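Side-chain contacts in aldo-keto Reductase, OXIDOREDUCTASE (Salmonella typhimurium, PDB 5T79), which binds NADPH and probably works as an NADPH-dependent aldo-keto reductase, with interest for converting 3-hydroxybutanal to 1,3-butanediol: residues Ile28-Gly31 and Asn35-Asp38; Ser218-Pro223 and Ala283-Asn288; Val294-Ser299 and Glu305-Met310. All coordinates share one frame; numbering follows the deposited sequence.

Overall arrangement
All three contacts are buried in one aldo-keto reductase barrel, and all three have residues at the bound NADPH. Strand 293-296 of contact 3 lies between strand 24-31 of contact 1 and strand 217-220 of contact 2, and the centres of those two contacts are about 11 and 12 Å from its own. Across each pair of segments the touching is mainly apolar and no hydrogen bond crosses. What differs is how each meets the cofactor: contact 1 sets bare glycine backbone against a ribose, contact 2 lays a phenyl ring on the nicotinamide, and contact 3 makes polar bonds to phosphates and adenine. Contact 2 also reaches outward, to a sulfate held by Arg287 and Asn288.

Contact 1 (Ile28-Gly31 and Asn35-Asp38); sequences ISLG and NFGD. With NDP (NADPH dihydro-nicotinamide-adenine-dinucleotide phosphate), chain E.
Leu30 and Phe36 make the apolar half of this contact: CD2 of Leu30 lies 4.2 Å from CZ of Phe36, so one leucine branch meets the far end of the phenyl ring. Both residues direct CB at the opposing segment. In Phe36, CG is anti to the carbonyl carbon (chi1 -70°), a setting that sends the ring back from the loop toward the end of strand 24-31. Helix 42-54 closes over the pair, with Leu49 touching both side chains and Leu48 adding to the packing on Phe36.

The second touch brings a polar atom to an aromatic carbon. Gly31 O sits 4.1 Å from Phe36 CE1, an oblique approach that is a packing contact rather than a hydrogen bond. The loop has its own ties instead: Phe36 O accepts from Asn76 ND2, and Asn35 O from Ser45 OG.

Cofactor contacts form a third group. Gly31 CA comes to 3.1 Å from O3D of the NADPH, a ribose hydroxyl oxygen on the nicotinamide side. Asn35 reaches toward the other ribose, but its ND2 stays 3.8 Å from O3B, a distance of van der Waals contact. Asp61, another residue of the NADPH site, lies close to Gly31.

The chemistry divides the strand end between two neighbours. Leu30 and Phe36 pack together beneath helix 42-54 as hydrocarbon, while the hydrogen-bearing CA of Gly31 packs directly on O3D, with no side chain between strand and ribose.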
loop_
_atom_site.group_PDB
_atom_site.type_symbol
_atom_site.label_atom_id
_atom_site.label_comp_id
_atom_site.label_asym_id
_atom_site.label_seq_id
_atom_site.Cartn_x
_atom_site.Cartn_y
_atom_site.Cartn_z
ATOM N N ILE A 28 -5.005 -7.888 3.405
ATOM C CA ILE A 28 -5.017 -7.394 2.027
ATOM C C ILE A 28 -5.564 -5.946 2.017
ATOM O O ILE A 28 -6.692 -5.734 2.455
ATOM C CB ILE A 28 -5.872 -8.293 1.081
ATOM C CG1 ILE A 28 -5.466 -9.822 1.156
ATOM C CG2 ILE A 28 -5.843 -7.737 -0.359
ATOM C CD1 ILE A 28 -4.343 -10.251 0.300
ATOM N N SER A 29 -4.778 -4.968 1.520
ATOM C CA SER A 29 -5.242 -3.578 1.349
ATOM C C SER A 29 -5.343 -3.293 -0.164
ATOM O O SER A 29 -4.677 -3.958 -0.950
ATOM C CB SER A 29 -4.279 -2.593 2.029
ATOM O OG SER A 29 -4.225 -2.826 3.433
ATOM N N LEU A 30 -6.138 -2.297 -0.564
ATOM C CA LEU A 30 -6.277 -1.948 -1.978
ATOM C C LEU A 30 -5.667 -0.585 -2.263
ATOM O O LEU A 30 -6.027 0.383 -1.614
ATOM C CB LEU A 30 -7.771 -1.956 -2.407
ATOM C CG LEU A 30 -8.058 -1.584 -3.889
ATOM C CD1 LEU A 30 -7.481 -2.637 -4.865
ATOM C CD2 LEU A 30 -9.555 -1.345 -4.126
ATOM N N GLY A 31 -4.787 -0.535 -3.264
ATOM C CA GLY A 31 -4.151 0.690 -3.730
ATOM C C GLY A 31 -4.866 1.278 -4.929
ATOM O O GLY A 31 -5.439 0.539 -5.736
ATOM N N ASN A 35 -6.181 2.438 -12.271
ATOM C CA ASN A 35 -7.597 2.128 -12.505
ATOM C C ASN A 35 -8.582 3.024 -11.737
ATOM O O ASN A 35 -9.772 2.705 -11.694
ATOM C CB ASN A 35 -7.888 0.637 -12.224
ATOM C CG ASN A 35 -6.992 -0.245 -13.063
ATOM O OD1 ASN A 35 -7.090 -0.255 -14.281
ATOM N ND2 ASN A 35 -5.995 -0.863 -12.451
ATOM N N PHE A 36 -8.114 4.184 -11.203
ATOM C CA PHE A 36 -9.000 5.116 -10.503
ATOM C C PHE A 36 -8.910 6.544 -11.108
ATOM O O PHE A 36 -9.539 7.456 -10.591
ATOM C CB PHE A 36 -8.727 5.111 -8.966
ATOM C CG PHE A 36 -9.187 3.796 -8.354
ATOM C CD1 PHE A 36 -8.395 2.654 -8.440
ATOM C CD2 PHE A 36 -10.434 3.692 -7.744
ATOM C CE1 PHE A 36 -8.838 1.430 -7.941
ATOM C CE2 PHE A 36 -10.882 2.458 -7.247
ATOM C CZ PHE A 36 -10.074 1.338 -7.345
ATOM N N GLY A 37 -8.241 6.680 -12.260
ATOM C CA GLY A 37 -8.088 7.959 -12.946
ATOM C C GLY A 37 -9.195 8.226 -13.949
ATOM O O GLY A 37 -10.206 7.511 -13.980
ATOM N N ASP A 38 -9.014 9.266 -14.774
ATOM C CA ASP A 38 -10.004 9.647 -15.783
ATOM C C ASP A 38 -9.883 8.791 -17.055
ATOM O O ASP A 38 -10.725 8.910 -17.953
ATOM C CB ASP A 38 -9.862 11.143 -16.147
ATOM C CG ASP A 38 -10.289 12.130 -15.064
ATOM O OD1 ASP A 38 -10.960 11.702 -14.086
ATOM O OD2 ASP A 38 -9.944 13.321 -15.185
HETATM P PA NDP E . 0.436 -5.269 -7.746
HETATM O O1A NDP E . -0.491 -5.986 -6.813
HETATM O O2A NDP E . 1.886 -5.451 -7.790
HETATM O O5B NDP E . -0.025 -5.444 -9.279
HETATM C C5B NDP E . -1.331 -4.910 -9.571
HETATM C C4B NDP E . -1.685 -5.102 -11.020
HETATM O O4B NDP E . -1.390 -6.461 -11.413
HETATM C C3B NDP E . -3.165 -4.873 -11.322
HETATM O O3B NDP E . -3.386 -3.526 -11.734
HETATM C C2B NDP E . -3.467 -5.896 -12.409
HETATM O O2B NDP E . -3.170 -5.368 -13.721
HETATM C C1B NDP E . -2.491 -7.031 -12.093
HETATM N N9A NDP E . -3.043 -8.096 -11.261
HETATM C C8A NDP E . -3.327 -8.055 -9.921
HETATM N N7A NDP E . -3.809 -9.176 -9.442
HETATM C C5A NDP E . -3.853 -10.013 -10.547
HETATM C C6A NDP E . -4.329 -11.329 -10.725
HETATM N N6A NDP E . -4.742 -12.113 -9.723
HETATM N N1A NDP E . -4.310 -11.838 -11.977
HETATM C C2A NDP E . -3.797 -11.098 -12.968
HETATM N N3A NDP E . -3.299 -9.860 -12.916
HETATM C C4A NDP E . -3.376 -9.362 -11.673
HETATM O O3 NDP E . 0.129 -3.791 -7.256
HETATM P PN NDP E . 0.826 -2.455 -7.792
HETATM O O1N NDP E . -0.228 -1.980 -8.722
HETATM O O2N NDP E . 2.245 -2.672 -8.298
HETATM O O5D NDP E . 1.070 -1.421 -6.563
HETATM C C5D NDP E . 0.380 -1.722 -5.319
HETATM C C4D NDP E . -0.088 -0.455 -4.641
HETATM O O4D NDP E . 1.025 0.142 -3.949
HETATM C C3D NDP E . -0.630 0.643 -5.539
HETATM O O3D NDP E . -1.985 0.390 -5.878
HETATM C C2D NDP E . -0.370 1.910 -4.713
HETATM O O2D NDP E . -1.386 2.329 -3.802
HETATM C C1D NDP E . 0.923 1.551 -3.976
HETATM N N1N NDP E . 2.143 2.044 -4.648
HETATM C C2N NDP E . 2.954 2.907 -3.911
HETATM C C3N NDP E . 4.094 3.425 -4.400
HETATM C C7N NDP E . 5.049 4.104 -3.456
HETATM O O7N NDP E . 6.049 4.615 -3.984
HETATM N N7N NDP E . 4.808 4.191 -2.147
HETATM C C4N NDP E . 4.412 3.275 -5.864
HETATM C C5N NDP E . 3.656 2.149 -6.485
HETATM C C6N NDP E . 2.592 1.608 -5.927
HETATM P P2B NDP E . -4.064 -5.454 -15.074
HETATM O O1X NDP E . -4.534 -4.166 -15.639
HETATM O O2X NDP E . -3.110 -6.201 -15.996
HETATM O O3X NDP E . -5.194 -6.415 -14.721
#

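Contact 2 (Ser218-Pro223 and Ala283-Asn288). With NDP (NADPH dihydro-nicotinamide-adenine-dinucleotide phosphate), chain E; SO4 (sulfate ion), chain B.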
loop_
_atom_site.group_PDB
_atom_site.type_symbol
_atom_site.label_atom_id
_atom_site.label_comp_id
_atom_site.label_asym_id
_atom_site.label_seq_id
_atom_site.Cartn_x
_atom_site.Cartn_y
_atom_site.Cartn_z
ATOM N N SER A 218 4.194 -2.199 8.646
ATOM C CA SER A 218 4.675 -2.193 7.275
ATOM C C SER A 218 3.613 -2.683 6.324
ATOM O O SER A 218 2.885 -3.639 6.619
ATOM C CB SER A 218 5.944 -3.045 7.142
ATOM O OG SER A 218 5.720 -4.339 7.677
ATOM N N ILE A 219 3.572 -2.074 5.134
ATOM C CA ILE A 219 2.606 -2.442 4.107
ATOM C C ILE A 219 3.383 -2.570 2.776
ATOM O O ILE A 219 3.941 -1.589 2.283
ATOM C CB ILE A 219 1.396 -1.458 4.061
ATOM C CG1 ILE A 219 0.357 -1.892 2.998
ATOM C CG2 ILE A 219 1.820 0.047 3.879
ATOM C CD1 ILE A 219 -0.997 -1.238 3.142
ATOM N N ALA A 220 3.448 -3.794 2.231
ATOM C CA ALA A 220 4.222 -4.076 1.020
ATOM C C ALA A 220 3.538 -3.593 -0.240
ATOM O O ALA A 220 2.449 -4.060 -0.569
ATOM C CB ALA A 220 4.495 -5.576 0.918
ATOM N N PHE A 221 4.192 -2.686 -0.979
ATOM C CA PHE A 221 3.604 -2.237 -2.225
ATOM C C PHE A 221 4.291 -2.984 -3.370
ATOM O O PHE A 221 5.396 -3.515 -3.201
ATOM C CB PHE A 221 3.609 -0.727 -2.357
ATOM C CG PHE A 221 4.843 -0.067 -2.858
ATOM C CD1 PHE A 221 5.094 0.028 -4.222
ATOM C CD2 PHE A 221 5.704 0.577 -1.981
ATOM C CE1 PHE A 221 6.238 0.664 -4.692
ATOM C CE2 PHE A 221 6.825 1.262 -2.458
ATOM C CZ PHE A 221 7.085 1.304 -3.807
ATOM N N SER A 222 3.623 -3.045 -4.525
ATOM C CA SER A 222 4.046 -3.826 -5.702
ATOM C C SER A 222 4.355 -5.285 -5.271
ATOM O O SER A 222 5.418 -5.827 -5.606
ATOM C CB SER A 222 5.238 -3.179 -6.410
ATOM O OG SER A 222 5.321 -3.690 -7.729
ATOM N N PRO A 223 3.447 -5.946 -4.501
ATOM C CA PRO A 223 3.738 -7.329 -4.052
ATOM C C PRO A 223 3.680 -8.368 -5.170
ATOM O O PRO A 223 4.101 -9.511 -4.969
ATOM C CB PRO A 223 2.643 -7.584 -3.027
ATOM C CG PRO A 223 1.457 -6.799 -3.562
ATOM C CD PRO A 223 2.115 -5.510 -4.008
ATOM N N ALA A 283 0.933 -14.387 -0.394
ATOM C CA ALA A 283 1.135 -15.212 0.795
ATOM C C ALA A 283 2.595 -15.158 1.241
ATOM O O ALA A 283 2.873 -15.057 2.435
ATOM C CB ALA A 283 0.759 -16.651 0.463
ATOM N N TRP A 284 3.531 -15.211 0.268
ATOM C CA TRP A 284 4.963 -15.222 0.546
ATOM C C TRP A 284 5.391 -13.951 1.285
ATOM O O TRP A 284 6.221 -14.041 2.174
ATOM C CB TRP A 284 5.770 -15.406 -0.747
ATOM C CG TRP A 284 7.259 -15.490 -0.542
ATOM C CD1 TRP A 284 7.998 -16.620 -0.334
ATOM C CD2 TRP A 284 8.188 -14.401 -0.557
ATOM N NE1 TRP A 284 9.332 -16.300 -0.222
ATOM C CE2 TRP A 284 9.478 -14.946 -0.368
ATOM C CE3 TRP A 284 8.061 -13.011 -0.747
ATOM C CZ2 TRP A 284 10.632 -14.150 -0.351
ATOM C CZ3 TRP A 284 9.200 -12.223 -0.707
ATOM C CH2 TRP A 284 10.462 -12.786 -0.484
ATOM N N VAL A 285 4.822 -12.792 0.950
ATOM C CA VAL A 285 5.187 -11.531 1.608
ATOM C C VAL A 285 4.899 -11.591 3.136
ATOM O O VAL A 285 5.677 -11.032 3.916
ATOM C CB VAL A 285 4.494 -10.316 0.939
ATOM C CG1 VAL A 285 4.641 -9.054 1.785
ATOM C CG2 VAL A 285 5.037 -10.087 -0.477
ATOM N N LEU A 286 3.827 -12.286 3.557
ATOM C CA LEU A 286 3.461 -12.374 4.991
ATOM C C LEU A 286 3.994 -13.648 5.700
ATOM O O LEU A 286 3.633 -13.892 6.853
ATOM C CB LEU A 286 1.927 -12.354 5.148
ATOM C CG LEU A 286 1.140 -11.191 4.502
ATOM C CD1 LEU A 286 -0.352 -11.399 4.698
ATOM C CD2 LEU A 286 1.523 -9.851 5.106
ATOM N N ARG A 287 4.843 -14.442 5.034
ATOM C CA ARG A 287 5.309 -15.745 5.570
ATOM C C ARG A 287 6.054 -15.677 6.924
ATOM O O ARG A 287 6.042 -16.671 7.663
ATOM C CB ARG A 287 6.194 -16.463 4.543
ATOM C CG ARG A 287 7.626 -15.914 4.442
ATOM C CD ARG A 287 8.350 -16.361 3.186
ATOM N NE ARG A 287 9.714 -15.837 3.162
ATOM C CZ ARG A 287 10.035 -14.569 2.920
ATOM N NH1 ARG A 287 11.303 -14.184 2.953
ATOM N NH2 ARG A 287 9.090 -13.681 2.630
ATOM N N ASN A 288 6.751 -14.557 7.215
ATOM C CA ASN A 288 7.542 -14.436 8.451
ATOM C C ASN A 288 6.832 -13.623 9.532
ATOM O O ASN A 288 7.441 -13.308 10.556
ATOM C CB ASN A 288 8.912 -13.831 8.145
ATOM C CG ASN A 288 9.783 -14.780 7.358
ATOM O OD1 ASN A 288 9.907 -15.950 7.704
ATOM N ND2 ASN A 288 10.411 -14.296 6.289
HETATM P PA NDP E . 0.436 -5.269 -7.746
HETATM O O1A NDP E . -0.491 -5.986 -6.813
HETATM O O2A NDP E . 1.886 -5.451 -7.790
HETATM O O5B NDP E . -0.025 -5.444 -9.279
HETATM C C5B NDP E . -1.331 -4.910 -9.571
HETATM C C4B NDP E . -1.685 -5.102 -11.020
HETATM O O4B NDP E . -1.390 -6.461 -11.413
HETATM C C3B NDP E . -3.165 -4.873 -11.322
HETATM O O3B NDP E . -3.386 -3.526 -11.734
HETATM C C2B NDP E . -3.467 -5.896 -12.409
HETATM O O2B NDP E . -3.170 -5.368 -13.721
HETATM C C1B NDP E . -2.491 -7.031 -12.093
HETATM N N9A NDP E . -3.043 -8.096 -11.261
HETATM C C8A NDP E . -3.327 -8.055 -9.921
HETATM N N7A NDP E . -3.809 -9.176 -9.442
HETATM C C5A NDP E . -3.853 -10.013 -10.547
HETATM C C6A NDP E . -4.329 -11.329 -10.725
HETATM N N6A NDP E . -4.742 -12.113 -9.723
HETATM N N1A NDP E . -4.310 -11.838 -11.977
HETATM C C2A NDP E . -3.797 -11.098 -12.968
HETATM N N3A NDP E . -3.299 -9.860 -12.916
HETATM C C4A NDP E . -3.376 -9.362 -11.673
HETATM O O3 NDP E . 0.129 -3.791 -7.256
HETATM P PN NDP E . 0.826 -2.455 -7.792
HETATM O O1N NDP E . -0.228 -1.980 -8.722
HETATM O O2N NDP E . 2.245 -2.672 -8.298
HETATM O O5D NDP E . 1.070 -1.421 -6.563
HETATM C C5D NDP E . 0.380 -1.722 -5.319
HETATM C C4D NDP E . -0.088 -0.455 -4.641
HETATM O O4D NDP E . 1.025 0.142 -3.949
HETATM C C3D NDP E . -0.630 0.643 -5.539
HETATM O O3D NDP E . -1.985 0.390 -5.878
HETATM C C2D NDP E . -0.370 1.910 -4.713
HETATM O O2D NDP E . -1.386 2.329 -3.802
HETATM C C1D NDP E . 0.923 1.551 -3.976
HETATM N N1N NDP E . 2.143 2.044 -4.648
HETATM C C2N NDP E . 2.954 2.907 -3.911
HETATM C C3N NDP E . 4.094 3.425 -4.400
HETATM C C7N NDP E . 5.049 4.104 -3.456
HETATM O O7N NDP E . 6.049 4.615 -3.984
HETATM N N7N NDP E . 4.808 4.191 -2.147
HETATM C C4N NDP E . 4.412 3.275 -5.864
HETATM C C5N NDP E . 3.656 2.149 -6.485
HETATM C C6N NDP E . 2.592 1.608 -5.927
HETATM P P2B NDP E . -4.064 -5.454 -15.074
HETATM O O1X NDP E . -4.534 -4.166 -15.639
HETATM O O2X NDP E . -3.110 -6.201 -15.996
HETATM O O3X NDP E . -5.194 -6.415 -14.721
HETATM S S SO4 B . 12.862 -17.073 4.235
HETATM O O1 SO4 B . 13.433 -16.086 3.327
HETATM O O2 SO4 B . 11.797 -17.762 3.524
HETATM O O3 SO4 B . 13.912 -18.032 4.578
HETATM O O4 SO4 B . 12.421 -16.376 5.436
#
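Ala220 meets Val285 where strand 217-220 of the TIM barrel faces the end of helix 277-285, on the outer side of the barrel wall. The alanine CB points at the helix and touches CG1 of Val285 at 3.6 Å. That methyl is anti to the backbone N of Val285 (chi1 168°), while CG2, the other branch, is left for the proline further along.

Next in sequence, Phe221 turns to the cofactor. Its ring lies against the nicotinamide, with C3N 3.4 Å above the phenyl plane and over its centre, and the other half of the ring follows the carboxamide. Ser222 is modelled in two conformers, and the approach of its OG to the pyrophosphate oxygen O2N is weak and uncertain. Pro223 then swings back to the helix: CB packs on CG2 of Val285 at 4.3 Å, and the same proline touches Val294 of the neighbouring strand.

The two methyls of Val285 thus touch Ala220 and Pro223. Arg287 and Asn288, just after the helix, hold a sulfate ion, probably from the crystallisation liquor. The Arg287 guanidinium lies between the Trp284 ring and the Asn288 amide, and NH2 donates to Trp284 O. Glu204 is a salt-bridge partner of NH1. Two nearly straight bonds run to separate sulfate oxygens, NE to O2 and NH1 to O1, each 2.9 Å long, and Asn288 ND2 takes O4 at 3.0 Å.

Contact 3 (Val294-Ser299 and Glu305-Met310); sequences VLIGAS and EDAVGM. With NDP (NADPH dihydro-nicotinamide-adenine-dinucleotide phosphate), chain E.
Ile296 and Ala307 are the nearest CA pair, 7.9 Å apart, where the last residues of strand 293-296 face helix 301-308. The strand runs into the loop that carries Gly297 to Ser299, and the helix follows within a few residues, so the chain turns back over its own strand. Within the helical segment, Gly309 N bonds to Glu305 O and Met310 N to Ala307 O.

Two apolar touches join the segments. CD1 at the end of Ile296 rests on the CB of Ala307 at 3.8 Å. Ile296 CG1 stands between the backbone N and carbonyl carbon (chi1 67°), and the chain then extends (chi2 156°) to bring CD1 to the alanine. CG1 of Val294 meets the methyl CE of Met310 at 4.4 Å, a loose touch made in one of two valine conformers and therefore less certain. Leu282 of helix 277-285 packs on Val294, Ala307 and Met310, and Ile28 of the adjoining strand also borders this layer.

Several polar atoms of both segments turn to NADPH. Gly297 N donates to the phosphate oxygen O1A at 3.2 Å (N-H...O 162°), and Ser299 OG gives a 2.7 Å bond to O3X of the 2'-phosphate. From the helix, Asp306 OD2 accepts a weak bond from the adenine amine N6A, while Lys276 pairs with the same carboxylate oxygen.

Hydrocarbon thus joins helix to strand, and the loop and helix reach different parts of one cofactor. The bond to the 2'-phosphate uses a group that NADH lacks, consistent with NADPH as the bound cofactor.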
loop_
_atom_site.group_PDB
_atom_site.type_symbol
_atom_site.label_atom_id
_atom_site.label_comp_id
_atom_site.label_asym_id
_atom_site.label_seq_id
_atom_site.Cartn_x
_atom_site.Cartn_y
_atom_site.Cartn_z
ATOM N N VAL A 294 -0.406 -6.512 2.751
ATOM C CA VAL A 294 0.023 -6.573 1.357
ATOM C C VAL A 294 -0.917 -5.635 0.557
ATOM O O VAL A 294 -2.139 -5.732 0.684
ATOM C CB VAL A 294 0.073 -8.045 0.863
ATOM C CG1 VAL A 294 -1.296 -8.613 0.503
ATOM C CG2 VAL A 294 1.048 -8.207 -0.269
ATOM N N LEU A 295 -0.339 -4.642 -0.149
ATOM C CA LEU A 295 -1.124 -3.629 -0.848
ATOM C C LEU A 295 -1.232 -3.999 -2.312
ATOM O O LEU A 295 -0.268 -3.869 -3.050
ATOM C CB LEU A 295 -0.444 -2.251 -0.629
ATOM C CG LEU A 295 -1.096 -1.004 -1.193
ATOM C CD1 LEU A 295 -2.530 -0.821 -0.679
ATOM C CD2 LEU A 295 -0.256 0.229 -0.847
ATOM N N ILE A 296 -2.408 -4.466 -2.727
ATOM C CA ILE A 296 -2.601 -4.906 -4.110
ATOM C C ILE A 296 -3.130 -3.778 -5.013
ATOM O O ILE A 296 -3.688 -2.787 -4.552
ATOM C CB ILE A 296 -3.557 -6.157 -4.156
ATOM C CG1 ILE A 296 -5.003 -5.810 -3.734
ATOM C CG2 ILE A 296 -3.003 -7.330 -3.314
ATOM C CD1 ILE A 296 -6.131 -6.761 -4.284
ATOM N N GLY A 297 -2.915 -3.954 -6.310
ATOM C CA GLY A 297 -3.523 -3.138 -7.348
ATOM C C GLY A 297 -4.563 -4.041 -7.998
ATOM O O GLY A 297 -4.448 -5.276 -7.920
ATOM N N ALA A 298 -5.588 -3.469 -8.645
ATOM C CA ALA A 298 -6.601 -4.293 -9.326
ATOM C C ALA A 298 -7.300 -3.512 -10.424
ATOM O O ALA A 298 -7.556 -2.320 -10.261
ATOM C CB ALA A 298 -7.636 -4.816 -8.327
ATOM N N SER A 299 -7.597 -4.183 -11.543
ATOM C CA SER A 299 -8.352 -3.583 -12.637
ATOM C C SER A 299 -9.746 -4.216 -12.698
ATOM O O SER A 299 -10.643 -3.664 -13.333
ATOM C CB SER A 299 -7.619 -3.745 -13.965
ATOM O OG SER A 299 -7.555 -5.113 -14.327
ATOM N N GLU A 305 -10.922 -10.743 -5.362
ATOM C CA GLU A 305 -11.400 -12.045 -4.857
ATOM C C GLU A 305 -10.231 -13.027 -4.778
ATOM O O GLU A 305 -10.085 -13.741 -3.778
ATOM C CB GLU A 305 -12.493 -12.606 -5.774
ATOM C CG GLU A 305 -13.721 -11.717 -5.835
ATOM C CD GLU A 305 -14.771 -12.090 -6.855
ATOM O OE1 GLU A 305 -14.435 -12.743 -7.869
ATOM O OE2 GLU A 305 -15.944 -11.717 -6.634
ATOM N N ASP A 306 -9.375 -13.031 -5.826
ATOM C CA ASP A 306 -8.193 -13.900 -5.889
ATOM C C ASP A 306 -7.274 -13.626 -4.699
ATOM O O ASP A 306 -6.858 -14.564 -4.030
ATOM C CB ASP A 306 -7.406 -13.687 -7.199
ATOM C CG ASP A 306 -8.000 -14.262 -8.479
ATOM O OD1 ASP A 306 -8.899 -15.129 -8.388
ATOM O OD2 ASP A 306 -7.509 -13.898 -9.568
ATOM N N ALA A 307 -6.964 -12.342 -4.445
ATOM C CA ALA A 307 -6.092 -11.916 -3.349
ATOM C C ALA A 307 -6.626 -12.372 -2.016
ATOM O O ALA A 307 -5.861 -12.914 -1.225
ATOM C CB ALA A 307 -5.947 -10.393 -3.351
ATOM N N VAL A 308 -7.931 -12.154 -1.749
ATOM C CA VAL A 308 -8.544 -12.556 -0.475
ATOM C C VAL A 308 -8.465 -14.103 -0.338
ATOM O O VAL A 308 -8.224 -14.602 0.768
ATOM C CB VAL A 308 -9.983 -11.985 -0.280
ATOM C CG1 VAL A 308 -10.586 -12.445 1.047
ATOM C CG2 VAL A 308 -9.975 -10.459 -0.330
ATOM N N GLY A 309 -8.551 -14.818 -1.463
ATOM C CA GLY A 309 -8.430 -16.283 -1.522
ATOM C C GLY A 309 -7.074 -16.840 -1.098
ATOM O O GLY A 309 -6.952 -18.031 -0.804
ATOM N N MET A 310 -6.041 -15.979 -1.046
ATOM C CA MET A 310 -4.680 -16.326 -0.614
ATOM C C MET A 310 -4.662 -16.703 0.893
ATOM O O MET A 310 -3.829 -17.512 1.306
ATOM C CB MET A 310 -3.760 -15.125 -0.922
ATOM C CG MET A 310 -2.455 -15.050 -0.167
ATOM S SD MET A 310 -2.460 -14.507 1.563
ATOM C CE MET A 310 -2.085 -12.823 1.464
HETATM P PA NDP E . 0.436 -5.269 -7.746
HETATM O O1A NDP E . -0.491 -5.986 -6.813
HETATM O O2A NDP E . 1.886 -5.451 -7.790
HETATM O O5B NDP E . -0.025 -5.444 -9.279
HETATM C C5B NDP E . -1.331 -4.910 -9.571
HETATM C C4B NDP E . -1.685 -5.102 -11.020
HETATM O O4B NDP E . -1.390 -6.461 -11.413
HETATM C C3B NDP E . -3.165 -4.873 -11.322
HETATM O O3B NDP E . -3.386 -3.526 -11.734
HETATM C C2B NDP E . -3.467 -5.896 -12.409
HETATM O O2B NDP E . -3.170 -5.368 -13.721
HETATM C C1B NDP E . -2.491 -7.031 -12.093
HETATM N N9A NDP E . -3.043 -8.096 -11.261
HETATM C C8A NDP E . -3.327 -8.055 -9.921
HETATM N N7A NDP E . -3.809 -9.176 -9.442
HETATM C C5A NDP E . -3.853 -10.013 -10.547
HETATM C C6A NDP E . -4.329 -11.329 -10.725
HETATM N N6A NDP E . -4.742 -12.113 -9.723
HETATM N N1A NDP E . -4.310 -11.838 -11.977
HETATM C C2A NDP E . -3.797 -11.098 -12.968
HETATM N N3A NDP E . -3.299 -9.860 -12.916
HETATM C C4A NDP E . -3.376 -9.362 -11.673
HETATM O O3 NDP E . 0.129 -3.791 -7.256
HETATM P PN NDP E . 0.826 -2.455 -7.792
HETATM O O1N NDP E . -0.228 -1.980 -8.722
HETATM O O2N NDP E . 2.245 -2.672 -8.298
HETATM O O5D NDP E . 1.070 -1.421 -6.563
HETATM C C5D NDP E . 0.380 -1.722 -5.319
HETATM C C4D NDP E . -0.088 -0.455 -4.641
HETATM O O4D NDP E . 1.025 0.142 -3.949
HETATM C C3D NDP E . -0.630 0.643 -5.539
HETATM O O3D NDP E . -1.985 0.390 -5.878
HETATM C C2D NDP E . -0.370 1.910 -4.713
HETATM O O2D NDP E . -1.386 2.329 -3.802
HETATM C C1D NDP E . 0.923 1.551 -3.976
HETATM N N1N NDP E . 2.143 2.044 -4.648
HETATM C C2N NDP E . 2.954 2.907 -3.911
HETATM C C3N NDP E . 4.094 3.425 -4.400
HETATM C C7N NDP E . 5.049 4.104 -3.456
HETATM O O7N NDP E . 6.049 4.615 -3.984
HETATM N N7N NDP E . 4.808 4.191 -2.147
HETATM C C4N NDP E . 4.412 3.275 -5.864
HETATM C C5N NDP E . 3.656 2.149 -6.485
HETATM C C6N NDP E . 2.592 1.608 -5.927
HETATM P P2B NDP E . -4.064 -5.454 -15.074
HETATM O O1X NDP E . -4.534 -4.166 -15.639
HETATM O O2X NDP E . -3.110 -6.201 -15.996
HETATM O O3X NDP E . -5.194 -6.415 -14.721
#